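PDB 2P14: heterodimeric restriction endonuclease R.BspD6I small subunit from Bacillus sp., which probably acts as the DNA-cleaving catalytic subunit of a type IIS restriction endonuclease, working in complex with a larger subunit that is a site-specific nickase. Local coordinates for residues D3-Y8 with W23-V28; K31-Y35 with H151-N155; V58-L62 with L71-S75; I102-T106 with K158-I162; V130-T134 with W177-I181. One frame throughout, in Å; residues are numbered along the deposited sequence.

Interaction 1 (D3-Y8 with W23-V28); sequences DILDFY and WNTYRV
N24 reaches from helix 17-32 to helix 2-7 and bonds there to I4. Its ND2 gives a hydrogen to I4 O at 2.8 Å, nearly straight (173°) and within the plane of its own amide. CG of N24 stands anti to the backbone N (chi1 -158°), which carries the amide across the gap. ND2 also lies over the centre of the Y8 ring, with the ring and amide planes 80° apart. The other amide atom, OD1, accepts from R27 NH2 at 2.8 Å and from R27 NE at 3.2 Å. R27 thus grips one oxygen side-on with two nitrogens, both in its guanidinium plane. I4 CG1 covers one face of that guanidinium and W23 CH2 the opposite face. F7 CB touches its edge. F7 and W23 form an offset edge-to-face pair, with the edge of W23 turned to the face of F7 and the centroid of F7 5.8 Å from that of the six-membered ring of W23. At the far side Y8 OH donates to T25 OG1 at 2.8 Å. T25 OG1 also bonds to F21 O, one turn back in its own helix. Beside the amide, I4 CG2 meets V28 CG2 at 3.5 Å, and L5 CD2 adds a looser touch on V28. The helices run nearly antiparallel, and helix 135-146 covers L5, Y8 and V28. The chemistry is that of a mostly buried interface with a polar centre: both ends of the N24 amide are engaged, which fixes which end faces I4 and holds R27 flat between its neighbours.

Interaction 2 (K31-Y35 with H151-N155); sequences KLGSY and HFNPN
The turn that ends helix 17-32, formed by L32, G33 and S34, packs against F152 and P154 where helix 154-165 begins. F152 is the main side chain of this contact. Its CG stands anti to the backbone N (chi1 175°), and the ring extends toward the turn. L32 CB lies over one face of the ring, 4.1 Å from the centroid and 22° off the ring normal, which makes a CH-pi contact. P154 N lies over the centre of the opposite face, so the ring is held between the turn and the first residue of helix 154-165. G33 O comes to the ring edge, near its plane, 3.4 Å from F152 CD2. L32 O is about as near to the same carbon. G33 is the first residue after the helix to leave helical geometry, and its phi is positive (70°). The chain turns there and brings S34 over to the other segment. S34 CB meets P154 CG at 3.6 Å, and S34 O also touches that ring carbon. S34 OG lies 3.1 Å from F152 O, but this bond is not settled, and the serine is modelled in two positions. Next to the proline, N153 OD1 accepts from N155 N at 3.0 Å and caps the helix. Y65, from a loop, touches both F152 and P154. The arrangement is a helix C-terminal turn with a positive-phi glycine, set against the residues flanking the N-cap of a second helix, with F152 as the main link.

Interaction 3 (V58-L62 with L71-S75); sequences VEDIL and LIECS
D60 and C74 meet through a nearly straight bond: C74 N donates to D60 OD2 at 2.8 Å, on the anti side of the carboxylate. D60 N in turn donates to E73 OE1 at 3.1 Å, approaching from above the carboxylate plane. D60 is thus tied to strand 69-75 twice, by its carboxylate to C74 and its backbone N to E73. The two carboxylates are turned 80° apart, with D60 OD1 and E73 OE1 3.8 Å from each other. Next along the strands, I61 and I72 form an antiparallel hydrogen-bonded pair. I72 N to I61 O is the shorter bond, at 2.8 Å, and I61 N to I72 O the longer. L62 and L71 follow as a non-hydrogen-bonded pair, their CD1 atoms 3.8 Å apart. E59 CG takes the crowded position between backbone N and carbonyl carbon (chi1 58°), and the bent chain lays its carboxyl end along L71. Further out, H93 ND1 of helix 80-98 bonds E73 OE2, while E22 of helix 17-32 touches D60. S75 OG bonds E86 of helix 80-98. A sulfate about 6 Å from the D60 side chain is probably from the crystallisation liquor. D60, just before one hairpin strand, and E73 on the next are probably the acidic pair of the PD-(D/E)XK nuclease signature, with S75 where its lysine would be. The chemistry fits: main-chain and histidine donors hold two acidic side chains close.

Interaction 4 (I102-T106 with K158-I162); sequences IEAYT and KEILI
E103 and K158 approach from opposite directions, one from the 102-106 segment and the other from helix 154-165. K158 NZ bonds E103 OE1 at 2.8 Å as a salt bridge, on the syn side of the carboxylate and a little out of its plane. The glutamate reaches straight out, with CG anti to the backbone N (chi1 -174°) and an extended chain beyond. The lysine instead bends at chi3 (95°), which lays CD and CE along the carboxylate before NZ arrives. The other oxygen, E103 OE2, receives a 2.6 Å bond from Y105 OH through its anti lone pair. It sits at the edge of the tyrosine ring, in the ring plane. Both carboxylate oxygens are thus engaged, and the tyrosine hydroxyl is tied to the same group as the lysine. The Y105 ring slants past two side chains of the helix. K158 CG lies 4.0 Å from Y105 CE2. I162 comes to the hydroxyl end, with CD1 3.5 Å from Y105 OH. Nearer the strand, Y105 CB has a loose contact with L161 CD1 at 4.4 Å. L161 lies toward the sheet, where it also touches I70 and I131. F68 packs on E103, Y105 and K158, and P129 on Y105. The strand and helix segments cross at 59°, with their axes 10.2 Å apart. This is helix-on-sheet packing of an alpha/beta fold: apolar contacts lie against the strand, and a salt bridge closes the end of the interface.

Interaction 5 (V130-T134 with W177-I181); sequences VIPLT and WLTFI
W177 opens the helical side of the contact, with its ring reaching over to V130 and P132. CG stands anti to the backbone N (chi1 -178°), which sends the indole out toward the strand. V130 O lies at the edge of the ring, in its plane, 3.3 Å from W177 CH2. P132 comes over one face instead: its CD is 3.5 Å from W177 CZ2, and its CG lies above the rim. The indole nitrogen bonds L164 O. L178 is next and crosses the same proline obliquely, its CD2 3.9 Å from P132 CG. A turn on, I181 points toward the strand and touches two residues. Its CD1 lies 3.6 Å from P132 O and also reaches the proline ring at CD. Its CG2 meets L133 CD2 at 3.7 Å, the two side chains crossing at about a right angle. P132 is therefore held by three side chains from two successive helical turns. Side chains meet through apolar contacts, while the carbonyl oxygens of V130 and P132 face carbons of W177 and I181. Strand 130-134 is an outermost strand of the five-stranded sheet, and segment 177-181 of helix 174-184 crosses it at 58°. I121 of helix 115-121 touches V130, P132 and W177, while K125 makes a cation-pi contact with the indole. I131 turns to L161, L164 and L165 of helix 154-165, and strand 104-110 lies alongside as the parallel neighbour.

From the N terminus, interaction 1 closes first and folds helix 2-7 back on helix 17-32. The end of that helix then opens interaction 2, which spans 115 residues before meeting the start of helix 154-165. Interaction 3 is nested inside this loop and closes the hairpin of strands 61-64 and 69-75. T25 and Y26 of interaction 1 pack on it. Interaction 4 crosses interaction 2, and both use helix 154-165. Interaction 5 crosses interactions 2 and 4 and brings the last helix to the edge strand. Strands 69-75, 104-110 and 130-134 are successive neighbours, so interactions 3, 4 and 5 share one sheet.

Interaction 1 (D3-Y8 with W23-V28)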
# COMPACT_ATOMS: atom_id res chain seq x y z
N ASP A 3 0.21 -11.10 14.99
CA ASP A 3 0.11 -12.36 14.24
C ASP A 3 0.10 -12.09 12.74
O ASP A 3 0.75 -12.81 11.97
CB ASP A 3 -1.12 -13.20 14.70
CG ASP A 3 -2.47 -12.61 14.27
OD1 ASP A 3 -3.38 -13.41 13.93
OD2 ASP A 3 -2.67 -11.36 14.26
N ILE A 4 -0.61 -11.04 12.35
CA ILE A 4 -0.74 -10.72 10.92
C ILE A 4 0.63 -10.20 10.45
O ILE A 4 1.12 -10.59 9.38
CB ILE A 4 -1.85 -9.69 10.66
CG1 ILE A 4 -3.22 -10.26 11.05
CG2 ILE A 4 -1.85 -9.27 9.18
CD1 ILE A 4 -4.32 -9.24 11.13
N LEU A 5 1.23 -9.30 11.23
CA LEU A 5 2.53 -8.76 10.85
C LEU A 5 3.59 -9.84 10.71
O LEU A 5 4.36 -9.85 9.74
CB LEU A 5 2.99 -7.64 11.81
CG LEU A 5 2.02 -6.46 11.92
CD1 LEU A 5 2.62 -5.38 12.83
CD2 LEU A 5 1.68 -5.87 10.53
N ASP A 6 3.61 -10.78 11.67
CA ASP A 6 4.57 -11.90 11.63
C ASP A 6 4.32 -12.79 10.42
O ASP A 6 5.25 -13.40 9.90
CB ASP A 6 4.50 -12.75 12.91
CG ASP A 6 4.94 -12.01 14.16
OD1 ASP A 6 5.65 -10.99 14.04
OD2 ASP A 6 4.55 -12.47 15.26
N PHE A 7 3.05 -12.89 10.00
CA PHE A 7 2.74 -13.77 8.85
C PHE A 7 3.42 -13.30 7.56
O PHE A 7 3.67 -14.10 6.66
CB PHE A 7 1.23 -13.99 8.65
CG PHE A 7 0.91 -15.02 7.58
CD1 PHE A 7 0.99 -16.38 7.86
CD2 PHE A 7 0.52 -14.60 6.31
CE1 PHE A 7 0.71 -17.34 6.86
CE2 PHE A 7 0.24 -15.55 5.30
CZ PHE A 7 0.33 -16.90 5.58
N TYR A 8 3.73 -12.02 7.44
CA TYR A 8 4.51 -11.59 6.27
C TYR A 8 5.77 -12.40 6.05
O TYR A 8 6.21 -12.57 4.92
CB TYR A 8 4.89 -10.10 6.36
CG TYR A 8 3.78 -9.15 5.96
CD1 TYR A 8 3.24 -8.24 6.89
CD2 TYR A 8 3.29 -9.13 4.65
CE1 TYR A 8 2.26 -7.33 6.53
CE2 TYR A 8 2.27 -8.23 4.29
CZ TYR A 8 1.77 -7.34 5.23
OH TYR A 8 0.82 -6.45 4.86
N TRP A 23 -3.52 -10.69 0.41
CA TRP A 23 -4.45 -11.08 1.45
C TRP A 23 -4.01 -10.66 2.85
O TRP A 23 -4.83 -10.14 3.64
CB TRP A 23 -4.66 -12.59 1.40
CG TRP A 23 -5.46 -13.17 2.54
CD1 TRP A 23 -6.81 -13.09 2.72
CD2 TRP A 23 -4.95 -13.91 3.67
NE1 TRP A 23 -7.18 -13.76 3.87
CE2 TRP A 23 -6.07 -14.27 4.47
CE3 TRP A 23 -3.67 -14.35 4.04
CZ2 TRP A 23 -5.93 -15.03 5.65
CZ3 TRP A 23 -3.53 -15.08 5.21
CH2 TRP A 23 -4.66 -15.42 6.00
N ASN A 24 -2.72 -10.80 3.14
CA ASN A 24 -2.25 -10.48 4.47
C ASN A 24 -2.35 -8.97 4.71
O ASN A 24 -2.66 -8.52 5.84
CB ASN A 24 -0.82 -10.94 4.68
CG ASN A 24 -0.53 -11.11 6.15
OD1 ASN A 24 -1.32 -11.73 6.88
ND2 ASN A 24 0.60 -10.56 6.61
N THR A 25 -2.12 -8.22 3.65
CA THR A 25 -2.21 -6.77 3.74
C THR A 25 -3.69 -6.34 3.98
O THR A 25 -3.99 -5.47 4.80
CB THR A 25 -1.61 -6.14 2.48
OG1 THR A 25 -0.26 -6.58 2.33
CG2 THR A 25 -1.64 -4.61 2.61
N TYR A 26 -4.62 -6.95 3.26
CA TYR A 26 -6.05 -6.79 3.55
C TYR A 26 -6.37 -7.11 5.03
O TYR A 26 -7.13 -6.36 5.66
CB TYR A 26 -6.81 -7.71 2.59
CG TYR A 26 -8.20 -8.10 3.02
CD1 TYR A 26 -9.30 -7.25 2.84
CD2 TYR A 26 -8.41 -9.35 3.62
CE1 TYR A 26 -10.58 -7.64 3.24
CE2 TYR A 26 -9.68 -9.74 4.01
CZ TYR A 26 -10.75 -8.89 3.84
OH TYR A 26 -12.00 -9.34 4.23
N ARG A 27 -5.82 -8.19 5.57
CA ARG A 27 -6.05 -8.51 6.99
C ARG A 27 -5.63 -7.36 7.91
O ARG A 27 -6.30 -7.10 8.90
CB ARG A 27 -5.32 -9.80 7.41
CG ARG A 27 -5.85 -11.06 6.71
CD ARG A 27 -5.64 -12.27 7.60
NE ARG A 27 -4.23 -12.55 7.78
CZ ARG A 27 -3.73 -13.36 8.72
NH1 ARG A 27 -4.52 -13.97 9.61
NH2 ARG A 27 -2.43 -13.54 8.78
N VAL A 28 -4.52 -6.68 7.59
CA VAL A 28 -4.09 -5.53 8.41
C VAL A 28 -5.15 -4.44 8.42
O VAL A 28 -5.57 -3.95 9.49
CB VAL A 28 -2.75 -4.95 7.89
CG1 VAL A 28 -2.43 -3.63 8.66
CG2 VAL A 28 -1.65 -5.92 8.07

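Interaction 2 (K31-Y35 with H151-N155)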
# COMPACT_ATOMS: atom_id res chain seq x y z
N LYS A 31 -8.36 -5.39 10.21
CA LYS A 31 -8.19 -5.36 11.67
C LYS A 31 -8.08 -3.92 12.21
O LYS A 31 -8.55 -3.64 13.33
CB LYS A 31 -7.00 -6.18 12.12
CG LYS A 31 -7.07 -6.42 13.61
CD LYS A 31 -6.36 -7.62 14.04
CE LYS A 31 -6.54 -7.84 15.53
NZ LYS A 31 -6.02 -9.16 15.88
N LEU A 32 -7.47 -3.03 11.45
CA LEU A 32 -7.40 -1.63 11.92
C LEU A 32 -8.79 -1.05 12.06
O LEU A 32 -9.05 -0.22 12.96
CB LEU A 32 -6.57 -0.79 10.95
CG LEU A 32 -5.05 -0.99 10.99
CD1 LEU A 32 -4.40 -0.25 9.85
CD2 LEU A 32 -4.45 -0.57 12.34
N GLY A 33 -9.66 -1.41 11.13
CA GLY A 33 -11.06 -1.04 11.15
C GLY A 33 -11.29 0.45 10.86
O GLY A 33 -10.47 1.10 10.21
N SER A 34 -12.47 0.94 11.27
CA SER A 34 -12.77 2.38 11.16
C SER A 34 -13.03 2.83 9.70
O SER A 34 -12.96 4.03 9.42
CB SER A 34 -11.65 3.27 11.80
OG SER A 34 -11.38 3.01 13.19
N TYR A 35 -13.27 1.89 8.80
CA TYR A 35 -13.55 2.20 7.40
C TYR A 35 -15.02 2.20 7.08
O TYR A 35 -15.82 1.59 7.80
CB TYR A 35 -12.88 1.17 6.46
CG TYR A 35 -13.16 -0.28 6.79
CD1 TYR A 35 -14.31 -0.92 6.33
CD2 TYR A 35 -12.25 -1.02 7.55
CE1 TYR A 35 -14.55 -2.27 6.64
CE2 TYR A 35 -12.49 -2.34 7.86
CZ TYR A 35 -13.63 -2.95 7.41
OH TYR A 35 -13.83 -4.29 7.74
N HIS A 151 -6.71 4.10 19.82
CA HIS A 151 -7.80 3.89 18.87
C HIS A 151 -7.26 4.24 17.50
O HIS A 151 -6.47 5.19 17.36
CB HIS A 151 -9.00 4.81 19.19
CG HIS A 151 -10.11 4.73 18.19
ND1 HIS A 151 -10.37 5.74 17.29
CD2 HIS A 151 -11.01 3.75 17.93
CE1 HIS A 151 -11.39 5.39 16.52
NE2 HIS A 151 -11.80 4.18 16.89
N PHE A 152 -7.66 3.48 16.49
CA PHE A 152 -7.24 3.82 15.16
C PHE A 152 -8.04 4.97 14.59
O PHE A 152 -9.26 4.86 14.38
CB PHE A 152 -7.30 2.59 14.23
CG PHE A 152 -6.98 2.92 12.80
CD1 PHE A 152 -5.76 3.51 12.48
CD2 PHE A 152 -7.91 2.68 11.80
CE1 PHE A 152 -5.48 3.84 11.14
CE2 PHE A 152 -7.63 2.99 10.49
CZ PHE A 152 -6.41 3.56 10.17
N ASN A 153 -7.35 6.08 14.33
CA ASN A 153 -7.96 7.22 13.69
C ASN A 153 -7.49 7.31 12.22
O ASN A 153 -6.35 7.69 11.98
CB ASN A 153 -7.58 8.49 14.45
CG ASN A 153 -8.21 9.74 13.86
OD1 ASN A 153 -8.92 9.71 12.88
ND2 ASN A 153 -7.96 10.88 14.52
N PRO A 154 -8.36 6.99 11.26
CA PRO A 154 -7.95 7.07 9.84
C PRO A 154 -7.37 8.44 9.47
O PRO A 154 -6.48 8.52 8.63
CB PRO A 154 -9.27 6.83 9.09
CG PRO A 154 -10.10 5.99 10.04
CD PRO A 154 -9.78 6.60 11.40
N ASN A 155 -7.83 9.52 10.12
CA ASN A 155 -7.30 10.83 9.79
C ASN A 155 -5.84 11.02 10.18
O ASN A 155 -5.13 11.79 9.53
CB ASN A 155 -8.18 11.92 10.41
CG ASN A 155 -9.63 11.77 10.04
OD1 ASN A 155 -10.52 11.61 10.91
ND2 ASN A 155 -9.89 11.79 8.74

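Interaction 3 (V58-L62 with L71-S75)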
# COMPACT_ATOMS: atom_id res chain seq x y z
N VAL A 58 -8.35 -3.19 -11.83
CA VAL A 58 -8.78 -2.69 -10.51
C VAL A 58 -7.67 -2.92 -9.47
O VAL A 58 -7.04 -3.98 -9.45
CB VAL A 58 -10.07 -3.38 -10.06
CG1 VAL A 58 -10.50 -2.95 -8.64
CG2 VAL A 58 -11.18 -3.06 -11.11
N GLU A 59 -7.48 -1.92 -8.61
CA GLU A 59 -6.51 -2.02 -7.50
C GLU A 59 -6.66 -3.27 -6.63
O GLU A 59 -7.76 -3.82 -6.46
CB GLU A 59 -6.60 -0.76 -6.62
CG GLU A 59 -7.99 -0.52 -6.02
CD GLU A 59 -8.96 0.28 -6.94
OE1 GLU A 59 -8.64 0.51 -8.14
OE2 GLU A 59 -10.05 0.66 -6.43
N ASP A 60 -5.54 -3.70 -6.05
CA ASP A 60 -5.57 -4.91 -5.22
C ASP A 60 -6.53 -4.83 -4.03
O ASP A 60 -7.25 -5.79 -3.74
CB ASP A 60 -4.17 -5.25 -4.67
CG ASP A 60 -3.17 -5.61 -5.76
OD1 ASP A 60 -3.56 -5.90 -6.89
OD2 ASP A 60 -1.95 -5.59 -5.48
N ILE A 61 -6.56 -3.68 -3.36
CA ILE A 61 -7.41 -3.44 -2.19
C ILE A 61 -7.80 -1.98 -2.22
O ILE A 61 -6.97 -1.13 -2.54
CB ILE A 61 -6.69 -3.72 -0.84
CG1 ILE A 61 -6.08 -5.12 -0.83
CG2 ILE A 61 -7.65 -3.57 0.35
CD1 ILE A 61 -4.89 -5.23 0.13
N LEU A 62 -9.06 -1.71 -1.92
CA LEU A 62 -9.50 -0.32 -1.72
C LEU A 62 -10.04 -0.22 -0.31
O LEU A 62 -10.85 -1.05 0.10
CB LEU A 62 -10.61 0.07 -2.71
CG LEU A 62 -11.30 1.42 -2.47
CD1 LEU A 62 -10.30 2.59 -2.74
CD2 LEU A 62 -12.56 1.48 -3.37
N LEU A 71 -5.90 3.36 -1.98
CA LEU A 71 -5.81 2.21 -2.88
C LEU A 71 -4.52 1.52 -2.46
O LEU A 71 -3.47 2.15 -2.42
CB LEU A 71 -5.70 2.65 -4.33
CG LEU A 71 -6.97 3.11 -5.03
CD1 LEU A 71 -7.42 4.44 -4.41
CD2 LEU A 71 -6.74 3.28 -6.49
N ILE A 72 -4.57 0.22 -2.19
CA ILE A 72 -3.40 -0.49 -1.74
C ILE A 72 -2.99 -1.48 -2.83
O ILE A 72 -3.81 -2.30 -3.30
CB ILE A 72 -3.62 -1.19 -0.40
CG1 ILE A 72 -4.03 -0.16 0.68
CG2 ILE A 72 -2.34 -1.86 0.02
CD1 ILE A 72 -5.32 -0.49 1.32
N GLU A 73 -1.75 -1.34 -3.28
CA GLU A 73 -1.18 -2.15 -4.37
C GLU A 73 -0.02 -2.94 -3.77
O GLU A 73 0.86 -2.34 -3.21
CB GLU A 73 -0.70 -1.27 -5.52
CG GLU A 73 -1.77 -0.30 -6.03
CD GLU A 73 -2.79 -0.91 -6.94
OE1 GLU A 73 -2.99 -2.16 -7.00
OE2 GLU A 73 -3.45 -0.12 -7.60
N CYS A 74 -0.04 -4.26 -3.90
CA CYS A 74 0.94 -5.13 -3.26
C CYS A 74 1.74 -5.83 -4.35
O CYS A 74 1.16 -6.36 -5.31
CB CYS A 74 0.21 -6.21 -2.45
SG CYS A 74 -0.73 -5.46 -1.07
N SER A 75 3.06 -5.85 -4.20
CA SER A 75 3.88 -6.61 -5.15
C SER A 75 5.13 -7.16 -4.50
O SER A 75 5.83 -6.44 -3.79
CB SER A 75 4.31 -5.72 -6.32
OG SER A 75 5.01 -6.54 -7.26

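Interaction 4 (I102-T106 with K158-I162)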
# COMPACT_ATOMS: atom_id res chain seq x y z
N ILE A 102 -12.77 12.24 -5.13
CA ILE A 102 -12.60 11.89 -3.71
C ILE A 102 -11.12 11.93 -3.39
O ILE A 102 -10.27 11.45 -4.17
CB ILE A 102 -13.16 10.47 -3.44
CG1 ILE A 102 -14.68 10.45 -3.73
CG2 ILE A 102 -12.85 10.01 -1.99
CD1 ILE A 102 -15.28 9.06 -3.83
N GLU A 103 -10.78 12.52 -2.26
CA GLU A 103 -9.37 12.54 -1.85
C GLU A 103 -8.87 11.08 -1.71
O GLU A 103 -9.48 10.28 -0.99
CB GLU A 103 -9.20 13.32 -0.54
CG GLU A 103 -7.75 13.50 -0.16
CD GLU A 103 -7.52 14.20 1.18
OE1 GLU A 103 -8.52 14.50 1.85
OE2 GLU A 103 -6.33 14.40 1.56
N ALA A 104 -7.74 10.77 -2.37
CA ALA A 104 -7.25 9.37 -2.39
C ALA A 104 -5.74 9.33 -2.57
O ALA A 104 -5.15 10.20 -3.25
CB ALA A 104 -7.94 8.56 -3.50
N TYR A 105 -5.13 8.30 -1.95
CA TYR A 105 -3.70 8.04 -2.00
C TYR A 105 -3.56 6.58 -2.38
O TYR A 105 -4.40 5.76 -1.97
CB TYR A 105 -3.06 8.28 -0.60
CG TYR A 105 -3.31 9.70 -0.20
CD1 TYR A 105 -2.46 10.73 -0.64
CD2 TYR A 105 -4.41 10.04 0.55
CE1 TYR A 105 -2.71 12.04 -0.36
CE2 TYR A 105 -4.68 11.38 0.85
CZ TYR A 105 -3.81 12.36 0.39
OH TYR A 105 -4.04 13.71 0.62
N THR A 106 -2.48 6.26 -3.08
CA THR A 106 -2.10 4.85 -3.20
C THR A 106 -0.99 4.54 -2.23
O THR A 106 -0.02 5.30 -2.13
CB THR A 106 -1.64 4.53 -4.61
OG1 THR A 106 -2.80 4.56 -5.46
CG2 THR A 106 -1.02 3.15 -4.67
N LYS A 158 -4.05 9.42 7.37
CA LYS A 158 -3.97 10.37 6.25
C LYS A 158 -2.82 11.39 6.45
O LYS A 158 -2.04 11.65 5.52
CB LYS A 158 -5.31 11.09 6.03
CG LYS A 158 -5.29 11.90 4.72
CD LYS A 158 -6.60 12.59 4.38
CE LYS A 158 -6.52 14.02 4.91
NZ LYS A 158 -7.76 14.79 4.58
N GLU A 159 -2.72 11.96 7.65
CA GLU A 159 -1.65 12.93 7.91
C GLU A 159 -0.26 12.32 7.72
O GLU A 159 0.66 12.96 7.17
CB GLU A 159 -1.78 13.52 9.32
CG GLU A 159 -2.92 14.50 9.48
CD GLU A 159 -2.96 15.09 10.87
OE1 GLU A 159 -2.16 14.62 11.72
OE2 GLU A 159 -3.78 16.01 11.11
N ILE A 160 -0.10 11.07 8.15
CA ILE A 160 1.19 10.39 8.03
C ILE A 160 1.51 10.15 6.55
O ILE A 160 2.64 10.40 6.10
CB ILE A 160 1.19 9.07 8.82
CG1 ILE A 160 1.29 9.35 10.32
CG2 ILE A 160 2.32 8.15 8.37
CD1 ILE A 160 0.71 8.23 11.15
N LEU A 161 0.52 9.67 5.79
CA LEU A 161 0.74 9.43 4.35
C LEU A 161 1.13 10.74 3.64
O LEU A 161 2.02 10.73 2.78
CB LEU A 161 -0.50 8.81 3.71
CG LEU A 161 -0.81 7.37 4.13
CD1 LEU A 161 -2.07 6.94 3.44
CD2 LEU A 161 0.38 6.42 3.77
N ILE A 162 0.50 11.86 4.02
CA ILE A 162 0.84 13.15 3.38
C ILE A 162 2.28 13.54 3.73
O ILE A 162 3.03 13.99 2.85
CB ILE A 162 -0.17 14.25 3.77
CG1 ILE A 162 -1.54 13.90 3.16
CG2 ILE A 162 0.34 15.65 3.35
CD1 ILE A 162 -2.68 14.79 3.65

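Interaction 5 (V130-T134 with W177-I181)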
# COMPACT_ATOMS: atom_id res chain seq x y z
N VAL A 130 1.29 8.69 -4.63
CA VAL A 130 1.60 7.31 -4.32
C VAL A 130 2.68 7.29 -3.25
O VAL A 130 3.75 7.93 -3.40
CB VAL A 130 2.06 6.52 -5.56
CG1 VAL A 130 2.32 5.06 -5.16
CG2 VAL A 130 0.99 6.57 -6.70
N ILE A 131 2.44 6.56 -2.16
CA ILE A 131 3.46 6.43 -1.13
C ILE A 131 3.94 4.99 -1.10
O ILE A 131 3.17 4.09 -0.74
CB ILE A 131 2.94 6.84 0.27
CG1 ILE A 131 2.38 8.27 0.28
CG2 ILE A 131 4.08 6.71 1.27
CD1 ILE A 131 0.89 8.36 -0.12
N PRO A 132 5.22 4.77 -1.46
CA PRO A 132 5.79 3.42 -1.45
C PRO A 132 6.35 3.07 -0.09
O PRO A 132 7.13 3.87 0.47
CB PRO A 132 6.95 3.51 -2.48
CG PRO A 132 7.45 4.95 -2.26
CD PRO A 132 6.22 5.78 -1.88
N LEU A 133 5.99 1.90 0.44
CA LEU A 133 6.54 1.41 1.70
C LEU A 133 7.10 0.01 1.50
O LEU A 133 6.50 -0.81 0.77
CB LEU A 133 5.47 1.36 2.79
CG LEU A 133 4.83 2.67 3.26
CD1 LEU A 133 3.86 2.41 4.43
CD2 LEU A 133 5.87 3.72 3.65
N THR A 134 8.21 -0.28 2.17
CA THR A 134 8.62 -1.68 2.28
C THR A 134 7.77 -2.36 3.33
O THR A 134 7.16 -1.71 4.20
CB THR A 134 10.09 -1.84 2.67
OG1 THR A 134 10.24 -1.35 4.01
CG2 THR A 134 10.98 -1.12 1.68
N TRP A 177 13.75 11.10 -1.27
CA TRP A 177 12.43 10.74 -0.83
C TRP A 177 12.47 9.41 -0.11
O TRP A 177 11.90 9.26 1.00
CB TRP A 177 11.51 10.62 -2.06
CG TRP A 177 10.06 10.30 -1.78
CD1 TRP A 177 9.34 10.56 -0.63
CD2 TRP A 177 9.14 9.70 -2.70
NE1 TRP A 177 8.03 10.18 -0.79
CE2 TRP A 177 7.89 9.64 -2.05
CE3 TRP A 177 9.26 9.20 -4.02
CZ2 TRP A 177 6.74 9.11 -2.68
CZ3 TRP A 177 8.13 8.68 -4.64
CH2 TRP A 177 6.90 8.63 -3.97
N LEU A 178 13.07 8.40 -0.75
CA LEU A 178 13.09 7.09 -0.13
C LEU A 178 13.90 7.10 1.19
O LEU A 178 13.55 6.41 2.16
CB LEU A 178 13.61 6.02 -1.08
CG LEU A 178 12.80 5.72 -2.34
CD1 LEU A 178 13.44 4.53 -3.11
CD2 LEU A 178 11.28 5.48 -2.04
N THR A 179 14.97 7.89 1.23
CA THR A 179 15.72 8.09 2.48
C THR A 179 14.84 8.67 3.58
O THR A 179 14.87 8.21 4.71
CB THR A 179 16.95 8.98 2.25
OG1 THR A 179 17.79 8.34 1.26
CG2 THR A 179 17.74 9.19 3.57
N PHE A 180 14.01 9.63 3.22
CA PHE A 180 13.14 10.25 4.21
C PHE A 180 12.17 9.24 4.80
O PHE A 180 11.90 9.23 6.01
CB PHE A 180 12.38 11.42 3.59
CG PHE A 180 11.40 12.03 4.52
CD1 PHE A 180 11.81 13.00 5.44
CD2 PHE A 180 10.04 11.65 4.50
CE1 PHE A 180 10.91 13.55 6.33
CE2 PHE A 180 9.14 12.22 5.37
CZ PHE A 180 9.57 13.18 6.29
N ILE A 181 11.59 8.41 3.94
CA ILE A 181 10.63 7.42 4.43
C ILE A 181 11.28 6.44 5.39
O ILE A 181 10.76 6.20 6.50
CB ILE A 181 9.98 6.70 3.23
CG1 ILE A 181 9.17 7.70 2.42
CG2 ILE A 181 9.07 5.57 3.71
CD1 ILE A 181 8.58 7.11 1.11